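Local coordinates for protein oxidoreductase (Azotobacter vinelandii, PDB 7D5M) that binds NAD(+) in a Rossmann-fold domain and, as an inositol dehydrogenase homolog, probably oxidises an inositol-like polyol or sugar substrate, at residues T141-A145 / T208-L213. Numbering follows the deposited sequence.
With NAD (nicotinamide-adenine-dinucleotide), chain B.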
loop_
_atom_site.group_PDB
_atom_site.type_symbol
_atom_site.label_atom_id
_atom_site.label_comp_id
_atom_site.label_asym_id
_atom_site.label_seq_id
_atom_site.Cartn_x
_atom_site.Cartn_y
_atom_site.Cartn_z
ATOM N N THR A 141 -21.269 -16.267 15.789
ATOM C CA THR A 141 -20.270 -16.279 14.682
ATOM C C THR A 141 -19.788 -14.854 14.399
ATOM O O THR A 141 -19.920 -14.376 13.249
ATOM C CB THR A 141 -20.787 -17.071 13.474
ATOM O OG1 THR A 141 -22.179 -16.858 13.320
ATOM C CG2 THR A 141 -20.575 -18.559 13.624
ATOM N N TYR A 142 -19.148 -14.235 15.395
ATOM C CA TYR A 142 -18.269 -13.056 15.199
ATOM C C TYR A 142 -16.945 -13.574 14.624
ATOM O O TYR A 142 -15.930 -13.641 15.334
ATOM C CB TYR A 142 -18.088 -12.297 16.511
ATOM C CG TYR A 142 -19.299 -11.526 16.965
ATOM C CD1 TYR A 142 -19.809 -10.476 16.215
ATOM C CD2 TYR A 142 -19.912 -11.812 18.175
ATOM C CE1 TYR A 142 -20.906 -9.743 16.643
ATOM C CE2 TYR A 142 -21.004 -11.089 18.619
ATOM C CZ TYR A 142 -21.498 -10.044 17.859
ATOM O OH TYR A 142 -22.574 -9.312 18.277
ATOM N N GLY A 143 -16.998 -14.001 13.367
ATOM C CA GLY A 143 -16.003 -14.872 12.729
ATOM C C GLY A 143 -14.647 -14.201 12.645
ATOM O O GLY A 143 -13.644 -14.911 12.719
ATOM N N TYR A 144 -14.612 -12.875 12.506
ATOM C CA TYR A 144 -13.338 -12.133 12.309
ATOM C C TYR A 144 -12.461 -12.293 13.550
ATOM O O TYR A 144 -11.239 -12.175 13.451
ATOM C CB TYR A 144 -13.610 -10.665 11.981
ATOM C CG TYR A 144 -14.472 -10.514 10.757
ATOM C CD1 TYR A 144 -13.937 -10.679 9.488
ATOM C CD2 TYR A 144 -15.841 -10.314 10.867
ATOM C CE1 TYR A 144 -14.724 -10.583 8.354
ATOM C CE2 TYR A 144 -16.645 -10.221 9.740
ATOM C CZ TYR A 144 -16.085 -10.365 8.483
ATOM O OH TYR A 144 -16.854 -10.284 7.362
ATOM N N ALA A 145 -13.073 -12.591 14.697
ATOM C CA ALA A 145 -12.368 -12.720 15.990
ATOM C C ALA A 145 -11.503 -13.991 16.005
ATOM O O ALA A 145 -10.664 -14.133 16.926
ATOM C CB ALA A 145 -13.375 -12.709 17.107
ATOM N N THR A 208 -21.596 -4.293 14.459
ATOM C CA THR A 208 -21.370 -5.166 15.641
ATOM C C THR A 208 -20.100 -6.006 15.453
ATOM O O THR A 208 -19.565 -6.493 16.466
ATOM C CB THR A 208 -22.573 -6.065 15.936
ATOM O OG1 THR A 208 -22.982 -6.682 14.721
ATOM C CG2 THR A 208 -23.724 -5.303 16.551
ATOM N N HIS A 209 -19.605 -6.168 14.227
ATOM C CA HIS A 209 -18.379 -6.972 13.984
ATOM C C HIS A 209 -17.155 -6.296 14.603
ATOM O O HIS A 209 -16.488 -6.900 15.445
ATOM C CB HIS A 209 -18.213 -7.293 12.504
ATOM C CG HIS A 209 -18.972 -8.495 12.064
ATOM N ND1 HIS A 209 -18.792 -9.739 12.638
ATOM C CD2 HIS A 209 -19.902 -8.647 11.095
ATOM C CE1 HIS A 209 -19.564 -10.614 12.021
ATOM N NE2 HIS A 209 -20.274 -9.969 11.075
ATOM N N PRO A 210 -16.757 -5.069 14.183
ATOM C CA PRO A 210 -15.587 -4.426 14.780
ATOM C C PRO A 210 -15.829 -4.052 16.253
ATOM O O PRO A 210 -14.879 -4.003 17.005
ATOM C CB PRO A 210 -15.328 -3.208 13.880
ATOM C CG PRO A 210 -16.668 -2.937 13.212
ATOM C CD PRO A 210 -17.308 -4.304 13.055
ATOM N N LEU A 211 -17.086 -3.829 16.649
ATOM C CA LEU A 211 -17.431 -3.629 18.088
ATOM C C LEU A 211 -16.969 -4.859 18.876
ATOM O O LEU A 211 -16.263 -4.703 19.890
ATOM C CB LEU A 211 -18.935 -3.410 18.268
ATOM C CG LEU A 211 -19.349 -3.153 19.716
ATOM C CD1 LEU A 211 -19.070 -1.711 20.097
ATOM C CD2 LEU A 211 -20.806 -3.504 19.936
ATOM N N TYR A 212 -17.307 -6.053 18.406
ATOM C CA TYR A 212 -16.888 -7.294 19.097
ATOM C C TYR A 212 -15.355 -7.393 19.107
ATOM O O TYR A 212 -14.784 -7.741 20.148
ATOM C CB TYR A 212 -17.518 -8.561 18.518
ATOM C CG TYR A 212 -17.037 -9.753 19.299
ATOM C CD1 TYR A 212 -17.406 -9.905 20.628
ATOM C CD2 TYR A 212 -16.158 -10.678 18.753
ATOM C CE1 TYR A 212 -16.924 -10.955 21.392
ATOM C CE2 TYR A 212 -15.669 -11.736 19.507
ATOM C CZ TYR A 212 -16.061 -11.879 20.828
ATOM O OH TYR A 212 -15.613 -12.922 21.589
ATOM N N LEU A 213 -14.680 -7.064 18.002
ATOM C CA LEU A 213 -13.196 -7.054 18.003
ATOM C C LEU A 213 -12.695 -6.143 19.131
ATOM O O LEU A 213 -11.756 -6.540 19.811
ATOM C CB LEU A 213 -12.655 -6.618 16.641
ATOM C CG LEU A 213 -13.021 -7.532 15.475
ATOM C CD1 LEU A 213 -12.392 -7.019 14.194
ATOM C CD2 LEU A 213 -12.598 -8.976 15.736
HETATM P PA NAD B . -29.789 -15.818 3.198
HETATM O O1A NAD B . -31.128 -15.197 2.947
HETATM O O2A NAD B . -28.712 -15.748 2.162
HETATM O O5B NAD B . -30.011 -17.352 3.617
HETATM C C5B NAD B . -31.150 -17.789 4.422
HETATM C C4B NAD B . -31.205 -19.296 4.363
HETATM O O4B NAD B . -32.062 -19.809 5.416
HETATM C C3B NAD B . -31.777 -19.877 3.063
HETATM O O3B NAD B . -31.138 -21.110 2.770
HETATM C C2B NAD B . -33.255 -20.062 3.425
HETATM O O2B NAD B . -33.945 -20.993 2.623
HETATM C C1B NAD B . -33.096 -20.585 4.845
HETATM N N9A NAD B . -34.270 -20.437 5.692
HETATM C C8A NAD B . -35.033 -19.308 5.837
HETATM N N7A NAD B . -35.987 -19.440 6.725
HETATM C C5A NAD B . -35.832 -20.729 7.211
HETATM C C6A NAD B . -36.537 -21.457 8.190
HETATM N N6A NAD B . -37.555 -20.958 8.895
HETATM N N1A NAD B . -36.117 -22.720 8.447
HETATM C C2A NAD B . -35.088 -23.208 7.736
HETATM N N3A NAD B . -34.342 -22.612 6.804
HETATM C C4A NAD B . -34.773 -21.357 6.583
HETATM O O3 NAD B . -29.158 -15.198 4.553
HETATM P PN NAD B . -27.603 -15.072 4.996
HETATM O O1N NAD B . -27.002 -13.835 4.387
HETATM O O2N NAD B . -26.928 -16.390 4.760
HETATM O O5D NAD B . -27.734 -14.798 6.570
HETATM C C5D NAD B . -28.344 -15.743 7.453
HETATM C C4D NAD B . -27.951 -15.331 8.844
HETATM O O4D NAD B . -26.503 -15.289 8.926
HETATM C C3D NAD B . -28.427 -13.930 9.246
HETATM O O3D NAD B . -28.746 -13.916 10.626
HETATM C C2D NAD B . -27.213 -13.048 8.935
HETATM O O2D NAD B . -27.166 -11.863 9.716
HETATM C C1D NAD B . -26.075 -13.993 9.323
HETATM N N1N NAD B . -24.769 -13.706 8.655
HETATM C C2N NAD B . -23.634 -13.588 9.428
HETATM C C3N NAD B . -22.406 -13.269 8.845
HETATM C C7N NAD B . -21.183 -13.316 9.735
HETATM O O7N NAD B . -21.268 -13.871 10.837
HETATM N N7N NAD B . -20.059 -12.780 9.269
HETATM C C4N NAD B . -22.367 -12.946 7.485
HETATM C C5N NAD B . -23.528 -13.053 6.721
HETATM C C6N NAD B . -24.665 -13.575 7.298
HETATM O O HOH W 1 -21.008 -6.930 18.892
#
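Y142 and Y212 lie with their ring planes only 15° from parallel but slid apart, so that the rings barely overlap and CB of Y212 stands over the centre of the Y142 ring, 3.8 Å from its centroid, a CH-pi contact. In return CB of Y142 packs on CD2 of Y212 at 3.4 Å, and the CB of A145 lies in the plane of the Y212 ring, 3.5 Å from CE2. Chi1 of Y212 near 180° (-179°) carries its ring away from helix 202-217, with a face toward Y142 and the CE2 edge toward A145. The hydroxyl of Y142 is linked to T208 O through a water that donates to that carbonyl and makes a weak bond to OH. Replacing Y142 by alanine is likely to open a gap beside Y212, leave its CB without an aromatic face and remove the weak bond between the water and the hydroxyl.

H209 forms the second aromatic junction. Y144 directs the CD2-CE2 edge of its ring onto the imidazole face, an edge-to-face pair with planes at 87° and centroids 4.8 Å apart, while Y142 approaches the same imidazole obliquely, CD1 3.8 Å from ND1. Farther along the helix, CD2 of L213 packs against CA of A145. An inverse gamma turn from T141, whose OG1 bonds to E114, to G143, with Y142 at its centre and a weak G143 N to T141 O bond, leads into the 3-10 segment bearing Y144.

The contact thus ties the turn following the last Rossmann strand, 138-140, to a helix of the C-terminal domain beside the nicotinamide. NE2 of H209 lies 3.3 Å from the carboxamide N7N of NAD; with Y144 against one imidazole face, tilting toward that side is probably limited next to the cofactor.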